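Local coordinates for protein CEP104 (Gallus gallus, PDB 5JO8) that is a centriolar protein whose TOG domain, the part in this structure, probably binds tubulin or microtubules, at residues V40-G48 with A60-L68; K77-R85 with Y117-E127. All coordinates share one frame; numbering follows the deposited sequence.

Contact 1 (V40-G48 with A60-L68)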
ATOM      1  N   VAL A  40     -17.034  10.201  17.630  1.00 26.08           N
ATOM      2  CA  VAL A  40     -17.543   8.873  17.332  1.00 25.40           C
ATOM      3  C   VAL A  40     -17.257   7.887  18.459  1.00 30.01           C
ATOM      4  O   VAL A  40     -18.127   7.099  18.840  1.00 28.99           O
ATOM      5  CB  VAL A  40     -16.953   8.353  15.995  1.00 26.22           C
ATOM      6  CG1 VAL A  40     -17.307   6.891  15.774  1.00 22.64           C
ATOM      7  CG2 VAL A  40     -17.436   9.204  14.840  1.00 22.81           C
ATOM      8  N   PHE A  41     -16.031   7.917  18.979  1.00 24.27           N
ATOM      9  CA  PHE A  41     -15.596   6.892  19.927  1.00 24.87           C
ATOM     10  C   PHE A  41     -15.474   7.331  21.381  1.00 23.85           C
ATOM     11  O   PHE A  41     -15.322   6.495  22.268  1.00 27.84           O
ATOM     12  CB  PHE A  41     -14.252   6.314  19.487  1.00 25.04           C
ATOM     13  CG  PHE A  41     -14.299   5.650  18.155  1.00 22.93           C
ATOM     14  CD1 PHE A  41     -15.111   4.548  17.944  1.00 25.01           C
ATOM     15  CD2 PHE A  41     -13.523   6.120  17.110  1.00 20.41           C
ATOM     16  CE1 PHE A  41     -15.151   3.925  16.709  1.00 25.61           C
ATOM     17  CE2 PHE A  41     -13.565   5.503  15.876  1.00 20.98           C
ATOM     18  CZ  PHE A  41     -14.376   4.414  15.672  1.00 23.93           C
ATOM     19  N   GLY A  42     -15.501   8.634  21.620  1.00 24.56           N
ATOM     20  CA  GLY A  42     -15.281   9.144  22.957  1.00 29.47           C
ATOM     21  C   GLY A  42     -13.823   9.447  23.218  1.00 29.08           C
ATOM     22  O   GLY A  42     -12.925   8.857  22.601  1.00 27.94           O
ATOM     23  N   GLU A  43     -13.576  10.372  24.136  1.00 28.11           N
ATOM     24  CA  GLU A  43     -12.219  10.817  24.394  1.00 26.34           C
ATOM     25  C   GLU A  43     -11.360   9.741  25.057  1.00 25.94           C
ATOM     26  O   GLU A  43     -10.151   9.672  24.807  1.00 25.08           O
ATOM     27  CB  GLU A  43     -12.207  12.117  25.209  1.00 32.54           C
ATOM     28  CG  GLU A  43     -10.810  12.656  25.466  1.00 36.29           C
ATOM     29  CD  GLU A  43     -10.809  14.057  26.034  1.00 27.87           C
ATOM     30  OE1 GLU A  43     -11.881  14.697  26.049  1.00 35.62           O
ATOM     31  OE2 GLU A  43      -9.727  14.514  26.461  1.00 32.36           O
ATOM     32  N   ALA A  44     -11.972   8.890  25.879  1.00 27.78           N
ATOM     33  CA  ALA A  44     -11.223   7.852  26.588  1.00 28.90           C
ATOM     34  C   ALA A  44     -10.534   6.893  25.616  1.00 25.85           C
ATOM     35  O   ALA A  44      -9.338   6.606  25.749  1.00 26.72           O
ATOM     36  CB  ALA A  44     -12.134   7.083  27.545  1.00 27.31           C
ATOM     37  N   LEU A  45     -11.286   6.416  24.627  1.00 25.64           N
ATOM     38  CA  LEU A  45     -10.728   5.517  23.628  1.00 26.28           C
ATOM     39  C   LEU A  45      -9.623   6.210  22.840  1.00 22.12           C
ATOM     40  O   LEU A  45      -8.559   5.629  22.622  1.00 21.99           O
ATOM     41  CB  LEU A  45     -11.814   4.991  22.683  1.00 24.32           C
ATOM     42  CG  LEU A  45     -11.376   3.944  21.650  1.00 25.74           C
ATOM     43  CD1 LEU A  45     -12.537   3.008  21.330  1.00 25.65           C
ATOM     44  CD2 LEU A  45     -10.857   4.610  20.368  1.00 21.39           C
ATOM     45  N   VAL A  46      -9.886   7.429  22.378  1.00 23.63           N
ATOM     46  CA  VAL A  46      -8.896   8.144  21.571  1.00 21.14           C
ATOM     47  C   VAL A  46      -7.632   8.424  22.378  1.00 22.91           C
ATOM     48  O   VAL A  46      -6.514   8.294  21.870  1.00 23.21           O
ATOM     49  CB  VAL A  46      -9.496   9.417  20.934  1.00 20.00           C
ATOM     50  CG1 VAL A  46      -8.419  10.244  20.247  1.00 25.32           C
ATOM     51  CG2 VAL A  46     -10.585   9.042  19.945  1.00 22.35           C
ATOM     52  N   SER A  47      -7.804   8.787  23.648  1.00 23.22           N
ATOM     53  CA  SER A  47      -6.654   8.968  24.525  1.00 23.47           C
ATOM     54  C   SER A  47      -5.826   7.690  24.595  1.00 22.87           C
ATOM     55  O   SER A  47      -4.591   7.744  24.626  1.00 25.71           O
ATOM     56  CB  SER A  47      -7.105   9.393  25.928  1.00 25.43           C
ATOM     57  OG  SER A  47      -7.738  10.664  25.877  1.00 25.89           O
ATOM     58  N   GLY A  48      -6.499   6.541  24.627  1.00 23.78           N
ATOM     59  CA  GLY A  48      -5.799   5.266  24.571  1.00 25.58           C
ATOM     60  C   GLY A  48      -5.001   5.108  23.285  1.00 24.53           C
ATOM     61  O   GLY A  48      -3.832   4.722  23.310  1.00 24.46           O
ATOM     62  N   ALA A  60      -7.019   0.159  22.382  1.00 21.04           N
ATOM     63  CA  ALA A  60      -7.912   1.113  21.728  1.00 21.04           C
ATOM     64  C   ALA A  60      -8.319   0.643  20.334  1.00 21.07           C
ATOM     65  O   ALA A  60      -9.495   0.727  19.961  1.00 21.86           O
ATOM     66  CB  ALA A  60      -7.293   2.502  21.676  1.00 22.73           C
ATOM     67  N   LEU A  61      -7.354   0.157  19.562  1.00 19.78           N
ATOM     68  CA  LEU A  61      -7.650  -0.328  18.219  1.00 18.70           C
ATOM     69  C   LEU A  61      -8.547  -1.571  18.224  1.00 22.11           C
ATOM     70  O   LEU A  61      -9.438  -1.714  17.379  1.00 20.78           O
ATOM     71  CB  LEU A  61      -6.344  -0.610  17.471  1.00 17.80           C
ATOM     72  CG  LEU A  61      -5.469   0.639  17.314  1.00 19.86           C
ATOM     73  CD1 LEU A  61      -4.060   0.226  16.898  1.00 20.15           C
ATOM     74  CD2 LEU A  61      -6.058   1.648  16.325  1.00 28.66           C
ATOM     75  N   LEU A  62      -8.309  -2.474  19.172  1.00 20.01           N
ATOM     76  CA  LEU A  62      -9.166  -3.642  19.326  1.00 20.74           C
ATOM     77  C   LEU A  62     -10.569  -3.249  19.787  1.00 19.37           C
ATOM     78  O   LEU A  62     -11.547  -3.906  19.429  1.00 22.42           O
ATOM     79  CB  LEU A  62      -8.519  -4.658  20.272  1.00 21.49           C
ATOM     80  CG  LEU A  62      -7.209  -5.220  19.710  1.00 25.19           C
ATOM     81  CD1 LEU A  62      -6.573  -6.211  20.677  1.00 24.53           C
ATOM     82  CD2 LEU A  62      -7.438  -5.855  18.336  1.00 27.29           C
ATOM     83  N   ALA A  63     -10.671  -2.181  20.568  1.00 18.67           N
ATOM     84  CA  ALA A  63     -11.987  -1.689  20.987  1.00 20.58           C
ATOM     85  C   ALA A  63     -12.749  -1.094  19.811  1.00 20.55           C
ATOM     86  O   ALA A  63     -13.972  -1.232  19.724  1.00 21.28           O
ATOM     87  CB  ALA A  63     -11.868  -0.662  22.106  1.00 22.61           C
ATOM     88  N   VAL A  64     -12.028  -0.428  18.913  1.00 18.62           N
ATOM     89  CA  VAL A  64     -12.637   0.121  17.710  1.00 19.04           C
ATOM     90  C   VAL A  64     -13.125  -1.022  16.840  1.00 17.41           C
ATOM     91  O   VAL A  64     -14.234  -0.962  16.305  1.00 19.81           O
ATOM     92  CB  VAL A  64     -11.663   1.042  16.960  1.00 20.54           C
ATOM     93  CG1 VAL A  64     -12.224   1.435  15.588  1.00 20.58           C
ATOM     94  CG2 VAL A  64     -11.361   2.270  17.786  1.00 24.68           C
ATOM     95  N   TYR A  65     -12.311  -2.067  16.718  1.00 18.77           N
ATOM     96  CA  TYR A  65     -12.707  -3.252  15.976  1.00 18.20           C
ATOM     97  C   TYR A  65     -14.013  -3.807  16.543  1.00 22.42           C
ATOM     98  O   TYR A  65     -14.960  -4.070  15.806  1.00 19.55           O
ATOM     99  CB  TYR A  65     -11.599  -4.314  16.049  1.00 17.12           C
ATOM    100  CG  TYR A  65     -12.041  -5.681  15.577  1.00 17.73           C
ATOM    101  CD1 TYR A  65     -12.665  -6.570  16.454  1.00 20.69           C
ATOM    102  CD2 TYR A  65     -11.858  -6.082  14.260  1.00 20.82           C
ATOM    103  CE1 TYR A  65     -13.092  -7.802  16.037  1.00 24.92           C
ATOM    104  CE2 TYR A  65     -12.286  -7.335  13.832  1.00 26.15           C
ATOM    105  CZ  TYR A  65     -12.895  -8.186  14.736  1.00 23.15           C
ATOM    106  OH  TYR A  65     -13.336  -9.422  14.341  1.00 34.20           O
ATOM    107  N   LYS A  66     -14.064  -3.989  17.858  1.00 20.07           N
ATOM    108  CA  LYS A  66     -15.287  -4.475  18.489  1.00 20.84           C
ATOM    109  C   LYS A  66     -16.495  -3.551  18.260  1.00 21.10           C
ATOM    110  O   LYS A  66     -17.595  -4.024  17.940  1.00 25.29           O
ATOM    111  CB  LYS A  66     -15.066  -4.677  19.984  1.00 21.69           C
ATOM    112  CG  LYS A  66     -16.302  -5.177  20.713  1.00 24.12           C
ATOM    113  CD  LYS A  66     -15.945  -5.576  22.129  1.00 23.55           C
ATOM    114  CE  LYS A  66     -17.176  -5.961  22.927  1.00 30.45           C
ATOM    115  NZ  LYS A  66     -17.819  -7.186  22.396  1.00 35.47           N
ATOM    116  N   LYS A  67     -16.301  -2.246  18.425  1.00 20.08           N
ATOM    117  CA  LYS A  67     -17.408  -1.293  18.275  1.00 19.37           C
ATOM    118  C   LYS A  67     -17.981  -1.347  16.852  1.00 21.99           C
ATOM    119  O   LYS A  67     -19.200  -1.393  16.660  1.00 21.37           O
ATOM    120  CB  LYS A  67     -16.953   0.126  18.630  1.00 20.02           C
ATOM    121  CG  LYS A  67     -18.056   1.191  18.542  1.00 24.13           C
ATOM    122  CD  LYS A  67     -19.082   1.008  19.641  1.00 35.47           C
ATOM    123  CE  LYS A  67     -20.183   2.057  19.550  1.00 47.70           C
ATOM    124  NZ  LYS A  67     -19.644   3.441  19.668  1.00 53.90           N
ATOM    125  N   LEU A  68     -17.113  -1.339  15.845  1.00 20.09           N
ATOM    126  CA  LEU A  68     -17.592  -1.430  14.468  1.00 17.44           C
ATOM    127  C   LEU A  68     -18.252  -2.771  14.148  1.00 21.73           C
ATOM    128  O   LEU A  68     -19.299  -2.787  13.499  1.00 22.32           O
ATOM    129  CB  LEU A  68     -16.467  -1.140  13.474  1.00 19.18           C
ATOM    130  CG  LEU A  68     -16.294   0.337  13.109  1.00 21.08           C
ATOM    131  CD1 LEU A  68     -15.734   1.123  14.283  1.00 19.29           C
ATOM    132  CD2 LEU A  68     -15.386   0.492  11.884  1.00 24.06           C
TER
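Phe41 and Leu45 reach across to helix 54-69 and close on Val64 from two directions. Phe41 is the side chain to follow. Its CB points at the opposing helix, and with CG anti to the carbonyl carbon (chi1 -61°) the ring is carried out over Val64. CE1 and CZ both touch Leu68 CD1 at 3.8 Å, a methyl that lies at the ring edge, in its plane. Of the two, CZ is the closer to Val64 CG1, at 3.7 Å. The other valine methyl does something different: Val64 CG2 sits 4.2 Å from the centroid of the Phe41 ring and only 5° off the normal, a CH-pi contact. The opposite face is covered by Val40 CG1 from the same segment, so the ring is sandwiched between two valine methyls.

Leu45 arrives one turn beyond the break at Gly42. Both of its methyls touch Val64 CG2, Leu45 CD2 the closer at 3.5 Å; Leu45 CD1 also meets Ala63 CB at 3.8 Å. Further along, Ala60 CB lies 3.5 Å from the carbonyl O of Leu45 and also touches Gly48, where the backbones draw close. No hydrogen bond crosses the contact; it is held by van der Waals packing, mostly of hydrocarbon, with the aliphatic CG of Lys67 near the ring edge.

Gly42 ends helix 35-41 with positive phi and holds the N-cap position of helix 43-49, letting the chain turn between Phe41 and Leu45. The axes of 43-48 and 60-68 approach to 9.3 Å, with 135° between their N-to-C directions. This is the N-terminal side of the all-helical TOG array, helices packed side by side without strands: helix 77-94 meets Val40 and Phe41 through Ala86, and helix 100-121 backs Val64 through Leu109.

Contact 2 (K77-R85 with Y117-E127)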
ATOM      1  N   LYS A  77     -27.065   5.266   8.030  1.00 21.88           N
ATOM      2  CA  LYS A  77     -25.888   5.170   7.168  1.00 21.83           C
ATOM      3  C   LYS A  77     -24.850   6.255   7.434  1.00 27.52           C
ATOM      4  O   LYS A  77     -23.649   6.008   7.311  1.00 22.71           O
ATOM      5  CB  LYS A  77     -26.304   5.200   5.698  1.00 21.75           C
ATOM      6  CG  LYS A  77     -27.252   4.081   5.297  1.00 24.90           C
ATOM      7  CD  LYS A  77     -26.645   2.708   5.552  1.00 24.32           C
ATOM      8  CE  LYS A  77     -27.496   1.613   4.930  1.00 26.12           C
ATOM      9  NZ  LYS A  77     -27.134   0.252   5.399  1.00 26.50           N
ATOM     10  N   GLU A  78     -25.301   7.450   7.790  1.00 23.90           N
ATOM     11  CA  GLU A  78     -24.401   8.568   8.025  1.00 22.84           C
ATOM     12  C   GLU A  78     -23.523   8.289   9.247  1.00 27.54           C
ATOM     13  O   GLU A  78     -22.332   8.608   9.251  1.00 22.75           O
ATOM     14  CB  GLU A  78     -25.201   9.870   8.190  1.00 25.76           C
ATOM     15  CG  GLU A  78     -24.358  11.119   8.415  1.00 26.90           C
ATOM     16  CD  GLU A  78     -23.463  11.474   7.232  1.00 42.39           C
ATOM     17  OE1 GLU A  78     -23.716  10.986   6.108  1.00 43.50           O
ATOM     18  OE2 GLU A  78     -22.504  12.250   7.433  1.00 49.41           O
ATOM     19  N   ASP A  79     -24.122   7.685  10.271  1.00 24.56           N
ATOM     20  CA  ASP A  79     -23.402   7.294  11.476  1.00 22.63           C
ATOM     21  C   ASP A  79     -22.381   6.215  11.165  1.00 26.45           C
ATOM     22  O   ASP A  79     -21.255   6.258  11.656  1.00 23.59           O
ATOM     23  CB  ASP A  79     -24.354   6.764  12.545  1.00 24.04           C
ATOM     24  CG  ASP A  79     -25.293   7.831  13.083  1.00 42.71           C
ATOM     25  OD1 ASP A  79     -25.054   9.036  12.846  1.00 36.04           O
ATOM     26  OD2 ASP A  79     -26.268   7.450  13.763  1.00 38.25           O
ATOM     27  N   LEU A  80     -22.788   5.227  10.382  1.00 21.03           N
ATOM     28  CA  LEU A  80     -21.854   4.194   9.948  1.00 20.00           C
ATOM     29  C   LEU A  80     -20.701   4.759   9.116  1.00 21.22           C
ATOM     30  O   LEU A  80     -19.562   4.307   9.256  1.00 18.19           O
ATOM     31  CB  LEU A  80     -22.576   3.104   9.171  1.00 19.64           C
ATOM     32  CG  LEU A  80     -23.629   2.298   9.939  1.00 18.64           C
ATOM     33  CD1 LEU A  80     -24.545   1.611   8.943  1.00 21.46           C
ATOM     34  CD2 LEU A  80     -22.971   1.285  10.885  1.00 20.48           C
ATOM     35  N   ARG A  81     -20.972   5.736   8.253  1.00 22.22           N
ATOM     36  CA  ARG A  81     -19.897   6.374   7.482  1.00 20.63           C
ATOM     37  C   ARG A  81     -18.952   7.135   8.395  1.00 22.67           C
ATOM     38  O   ARG A  81     -17.739   7.011   8.276  1.00 19.79           O
ATOM     39  CB  ARG A  81     -20.455   7.368   6.457  1.00 21.47           C
ATOM     40  CG  ARG A  81     -20.937   6.790   5.145  1.00 26.00           C
ATOM     41  CD  ARG A  81     -21.358   7.917   4.179  1.00 22.22           C
ATOM     42  NE  ARG A  81     -22.575   8.631   4.590  1.00 28.25           N
ATOM     43  CZ  ARG A  81     -23.814   8.267   4.259  1.00 27.70           C
ATOM     44  NH1 ARG A  81     -24.023   7.182   3.524  1.00 24.20           N
ATOM     45  NH2 ARG A  81     -24.855   8.983   4.677  1.00 29.13           N
ATOM     46  N   ASN A  82     -19.503   7.947   9.289  1.00 21.79           N
ATOM     47  CA  ASN A  82     -18.675   8.722  10.208  1.00 21.73           C
ATOM     48  C   ASN A  82     -17.808   7.806  11.065  1.00 22.95           C
ATOM     49  O   ASN A  82     -16.656   8.120  11.361  1.00 21.92           O
ATOM     50  CB  ASN A  82     -19.539   9.615  11.100  1.00 25.22           C
ATOM     51  CG  ASN A  82     -20.238  10.697  10.323  1.00 43.69           C
ATOM     52  OD1 ASN A  82     -19.807  11.068   9.229  1.00 32.79           O
ATOM     53  ND2 ASN A  82     -21.324  11.216  10.882  1.00 31.00           N
ATOM     54  N   MET A  83     -18.369   6.676  11.469  1.00 22.16           N
ATOM     55  CA  MET A  83     -17.617   5.725  12.267  1.00 18.78           C
ATOM     56  C   MET A  83     -16.471   5.117  11.466  1.00 21.10           C
ATOM     57  O   MET A  83     -15.376   4.945  11.994  1.00 19.63           O
ATOM     58  CB  MET A  83     -18.532   4.631  12.790  1.00 22.14           C
ATOM     59  CG  MET A  83     -17.862   3.733  13.792  1.00 25.00           C
ATOM     60  SD  MET A  83     -19.047   2.618  14.561  1.00 28.08           S
ATOM     61  CE  MET A  83     -20.205   3.786  15.263  1.00 33.31           C
ATOM     62  N   LEU A  84     -16.730   4.787  10.203  1.00 19.12           N
ATOM     63  CA  LEU A  84     -15.680   4.274   9.331  1.00 18.19           C
ATOM     64  C   LEU A  84     -14.589   5.317   9.197  1.00 18.34           C
ATOM     65  O   LEU A  84     -13.404   4.994   9.282  1.00 18.12           O
ATOM     66  CB  LEU A  84     -16.229   3.918   7.946  1.00 18.54           C
ATOM     67  CG  LEU A  84     -15.197   3.457   6.903  1.00 18.65           C
ATOM     68  CD1 LEU A  84     -15.834   2.513   5.916  1.00 18.99           C
ATOM     69  CD2 LEU A  84     -14.529   4.619   6.157  1.00 17.29           C
ATOM     70  N   ARG A  85     -14.967   6.563   8.935  1.00 18.49           N
ATOM     71  CA  ARG A  85     -13.962   7.587   8.726  1.00 18.63           C
ATOM     72  C   ARG A  85     -13.122   7.796   9.983  1.00 19.28           C
ATOM     73  O   ARG A  85     -11.903   7.951   9.905  1.00 20.56           O
ATOM     74  CB  ARG A  85     -14.616   8.895   8.274  1.00 22.40           C
ATOM     75  CG  ARG A  85     -15.472   8.747   7.023  1.00 28.65           C
ATOM     76  CD  ARG A  85     -14.632   8.481   5.788  1.00 30.21           C
ATOM     77  NE  ARG A  85     -15.421   8.453   4.551  1.00 33.08           N
ATOM     78  CZ  ARG A  85     -15.430   9.419   3.638  1.00 43.83           C
ATOM     79  NH1 ARG A  85     -14.695  10.511   3.807  1.00 46.16           N
ATOM     80  NH2 ARG A  85     -16.176   9.292   2.548  1.00 55.31           N
ATOM     81  N   TYR A 117     -17.136  -4.727   7.029  1.00 19.71           N
ATOM     82  CA  TYR A 117     -17.993  -3.620   7.457  1.00 18.49           C
ATOM     83  C   TYR A 117     -18.661  -2.904   6.285  1.00 16.88           C
ATOM     84  O   TYR A 117     -19.887  -2.748   6.258  1.00 18.30           O
ATOM     85  CB  TYR A 117     -17.150  -2.654   8.275  1.00 17.49           C
ATOM     86  CG  TYR A 117     -17.860  -1.477   8.903  1.00 18.35           C
ATOM     87  CD1 TYR A 117     -18.404  -1.569  10.177  1.00 18.67           C
ATOM     88  CD2 TYR A 117     -17.914  -0.247   8.251  1.00 16.00           C
ATOM     89  CE1 TYR A 117     -19.019  -0.477  10.776  1.00 19.06           C
ATOM     90  CE2 TYR A 117     -18.511   0.849   8.838  1.00 17.69           C
ATOM     91  CZ  TYR A 117     -19.069   0.727  10.098  1.00 17.24           C
ATOM     92  OH  TYR A 117     -19.635   1.837  10.665  1.00 19.58           O
ATOM     93  N   VAL A 118     -17.866  -2.439   5.332  1.00 18.86           N
ATOM     94  CA  VAL A 118     -18.441  -1.821   4.138  1.00 17.30           C
ATOM     95  C   VAL A 118     -19.488  -2.699   3.438  1.00 19.83           C
ATOM     96  O   VAL A 118     -20.602  -2.226   3.195  1.00 18.99           O
ATOM     97  CB  VAL A 118     -17.354  -1.293   3.181  1.00 18.57           C
ATOM     98  CG1 VAL A 118     -17.984  -0.796   1.884  1.00 18.61           C
ATOM     99  CG2 VAL A 118     -16.584  -0.175   3.849  1.00 17.30           C
ATOM    100  N   PRO A 119     -19.177  -3.980   3.159  1.00 21.27           N
ATOM    101  CA  PRO A 119     -20.213  -4.812   2.530  1.00 21.35           C
ATOM    102  C   PRO A 119     -21.418  -5.087   3.422  1.00 22.50           C
ATOM    103  O   PRO A 119     -22.550  -5.100   2.916  1.00 22.89           O
ATOM    104  CB  PRO A 119     -19.490  -6.134   2.250  1.00 22.61           C
ATOM    105  CG  PRO A 119     -18.066  -5.811   2.253  1.00 25.16           C
ATOM    106  CD  PRO A 119     -17.874  -4.671   3.192  1.00 21.03           C
ATOM    107  N   LYS A 120     -21.186  -5.314   4.713  1.00 21.53           N
ATOM    108  CA  LYS A 120     -22.280  -5.572   5.661  1.00 21.11           C
ATOM    109  C   LYS A 120     -23.309  -4.440   5.623  1.00 23.03           C
ATOM    110  O   LYS A 120     -24.524  -4.680   5.611  1.00 22.81           O
ATOM    111  CB  LYS A 120     -21.742  -5.730   7.092  1.00 20.37           C
ATOM    112  CG  LYS A 120     -22.816  -5.883   8.181  1.00 23.60           C
ATOM    113  CD  LYS A 120     -22.170  -6.032   9.558  1.00 23.35           C
ATOM    114  CE  LYS A 120     -23.192  -5.950  10.692  1.00 31.32           C
ATOM    115  NZ  LYS A 120     -22.526  -5.993  12.038  1.00 26.63           N
ATOM    116  N   HIS A 121     -22.813  -3.206   5.577  1.00 19.39           N
ATOM    117  CA  HIS A 121     -23.657  -2.021   5.694  1.00 19.20           C
ATOM    118  C   HIS A 121     -23.966  -1.351   4.354  1.00 20.31           C
ATOM    119  O   HIS A 121     -24.602  -0.296   4.315  1.00 20.33           O
ATOM    120  CB  HIS A 121     -23.020  -1.017   6.661  1.00 21.61           C
ATOM    121  CG  HIS A 121     -22.899  -1.538   8.059  1.00 19.77           C
ATOM    122  ND1 HIS A 121     -23.998  -1.772   8.863  1.00 21.88           N
ATOM    123  CD2 HIS A 121     -21.817  -1.902   8.786  1.00 22.23           C
ATOM    124  CE1 HIS A 121     -23.595  -2.246  10.028  1.00 21.99           C
ATOM    125  NE2 HIS A 121     -22.277  -2.335  10.009  1.00 21.93           N
ATOM    126  N   LYS A 122     -23.519  -1.986   3.273  1.00 23.34           N
ATOM    127  CA  LYS A 122     -23.764  -1.523   1.908  1.00 22.22           C
ATOM    128  C   LYS A 122     -23.368  -0.062   1.722  1.00 24.72           C
ATOM    129  O   LYS A 122     -24.093   0.700   1.101  1.00 24.31           O
ATOM    130  CB  LYS A 122     -25.241  -1.721   1.525  1.00 26.81           C
ATOM    131  CG  LYS A 122     -25.712  -3.172   1.594  1.00 38.08           C
ATOM    132  CD  LYS A 122     -27.227  -3.271   1.439  1.00 42.31           C
ATOM    133  CE  LYS A 122     -27.737  -4.658   1.813  1.00 51.60           C
ATOM    134  NZ  LYS A 122     -29.224  -4.743   1.740  1.00 48.03           N
ATOM    135  N   LEU A 123     -22.214   0.322   2.253  1.00 21.17           N
ATOM    136  CA  LEU A 123     -21.805   1.721   2.253  1.00 20.78           C
ATOM    137  C   LEU A 123     -21.318   2.211   0.890  1.00 19.40           C
ATOM    138  O   LEU A 123     -21.276   3.412   0.637  1.00 21.19           O
ATOM    139  CB  LEU A 123     -20.724   1.967   3.310  1.00 18.50           C
ATOM    140  CG  LEU A 123     -21.239   1.807   4.739  1.00 16.84           C
ATOM    141  CD1 LEU A 123     -20.167   2.214   5.743  1.00 20.59           C
ATOM    142  CD2 LEU A 123     -22.520   2.604   4.964  1.00 20.89           C
ATOM    143  N   GLY A 124     -20.940   1.277   0.024  1.00 17.85           N
ATOM    144  CA  GLY A 124     -20.530   1.636  -1.326  1.00 18.79           C
ATOM    145  C   GLY A 124     -19.028   1.704  -1.491  1.00 18.64           C
ATOM    146  O   GLY A 124     -18.300   1.913  -0.506  1.00 19.35           O
ATOM    147  N   LYS A 125     -18.586   1.598  -2.739  1.00 17.55           N
ATOM    148  CA  LYS A 125     -17.168   1.451  -3.039  1.00 17.74           C
ATOM    149  C   LYS A 125     -16.397   2.754  -2.881  1.00 17.54           C
ATOM    150  O   LYS A 125     -15.164   2.732  -2.803  1.00 19.43           O
ATOM    151  CB  LYS A 125     -16.945   0.843  -4.428  1.00 21.00           C
ATOM    152  CG  LYS A 125     -17.621  -0.510  -4.642  1.00 20.75           C
ATOM    153  CD  LYS A 125     -17.479  -1.456  -3.448  1.00 28.21           C
ATOM    154  CE  LYS A 125     -16.059  -1.980  -3.306  1.00 29.23           C
ATOM    155  NZ  LYS A 125     -15.649  -2.871  -4.451  1.00 29.34           N
ATOM    156  N   LEU A 126     -17.092   3.885  -2.810  1.00 18.08           N
ATOM    157  CA  LEU A 126     -16.430   5.141  -2.456  1.00 17.29           C
ATOM    158  C   LEU A 126     -15.773   5.010  -1.077  1.00 18.00           C
ATOM    159  O   LEU A 126     -14.661   5.504  -0.860  1.00 18.83           O
ATOM    160  CB  LEU A 126     -17.427   6.323  -2.500  1.00 18.28           C
ATOM    161  CG  LEU A 126     -16.985   7.774  -2.264  1.00 24.96           C
ATOM    162  CD1 LEU A 126     -18.125   8.697  -2.663  1.00 23.66           C
ATOM    163  CD2 LEU A 126     -16.587   8.089  -0.829  1.00 31.36           C
ATOM    164  N   GLU A 127     -16.461   4.355  -0.148  1.00 16.86           N
ATOM    165  CA  GLU A 127     -15.909   4.187   1.190  1.00 17.14           C
ATOM    166  C   GLU A 127     -14.717   3.242   1.164  1.00 18.82           C
ATOM    167  O   GLU A 127     -13.713   3.503   1.821  1.00 19.38           O
ATOM    168  CB  GLU A 127     -16.969   3.703   2.171  1.00 16.40           C
ATOM    169  CG  GLU A 127     -18.097   4.716   2.324  1.00 20.01           C
ATOM    170  CD  GLU A 127     -17.607   6.064   2.834  1.00 21.50           C
ATOM    171  OE1 GLU A 127     -16.684   6.094   3.675  1.00 27.01           O
ATOM    172  OE2 GLU A 127     -18.140   7.107   2.388  1.00 25.21           O
TER
HETATM  173  O   HOH W   1     -26.474  -1.291   7.651  1.00 23.99           O
HETATM  174  O   HOH W   2     -21.730   5.483   2.325  1.00 22.50           O
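Arg85 grips Glu127 side-on, one nitrogen to each carboxylate oxygen. Arg85 NE donates to the syn lone pair of Glu127 OE1 at 2.8 Å (163°), and Arg85 NH2 reaches Glu127 OE2 at 2.9 Å (166°); the two planes are turned 32° apart. Arg81 points its guanidinium elsewhere, giving NE and NH2 to Glu78 OE1 within its own helix, while its NH1 reaches Leu123 O through a water.

The hydroxyl of Tyr117 donates to Leu80 O at 2.8 Å, in the carbonyl plane on a lone pair, although that oxygen already accepts Leu84 N. Near the C-terminal turn, where positive phi at Lys122 makes a Schellman motif, Lys77 NZ bonds His121 O at 2.8 Å from above the carbonyl plane. A second water joins Lys77 NZ to His121 ND1. Between these polar links, Leu80 CD2 lies over the imidazole face, 3.7 Å from its centroid, and Leu84 CD1 presses on Val118 CG2 at 3.5 Å.

Buried Glu127 is thus paired with a guanidinium, which would probably keep it ionised, and Lys77 probably adds a favourable charge to the carbonyl-rich C-terminal turn of helix 100-121.

Contact 1 and contact 2 come one after the other in the chain, their centres about 17 Å apart, and lie on the same side of the chain's centre, within the TOG domain. Consecutive helices 54-69 and 77-94 join them, and the two contacts touch directly. Leu68 CD1 packs on Met83 CG at 3.4 Å, Leu68 O lies 3.6 Å from Tyr117 CE1, and Val40 CG1 comes within 3.7 Å of Met83 CA. Leu68 is thus shared between them. Contact 1 is largely apolar and has no hydrogen bond across it, whereas contact 2 adds a salt bridge, direct hydrogen bonds to backbone carbonyls and water links; together they tie the first helices of this all-helical array to helix 125-142.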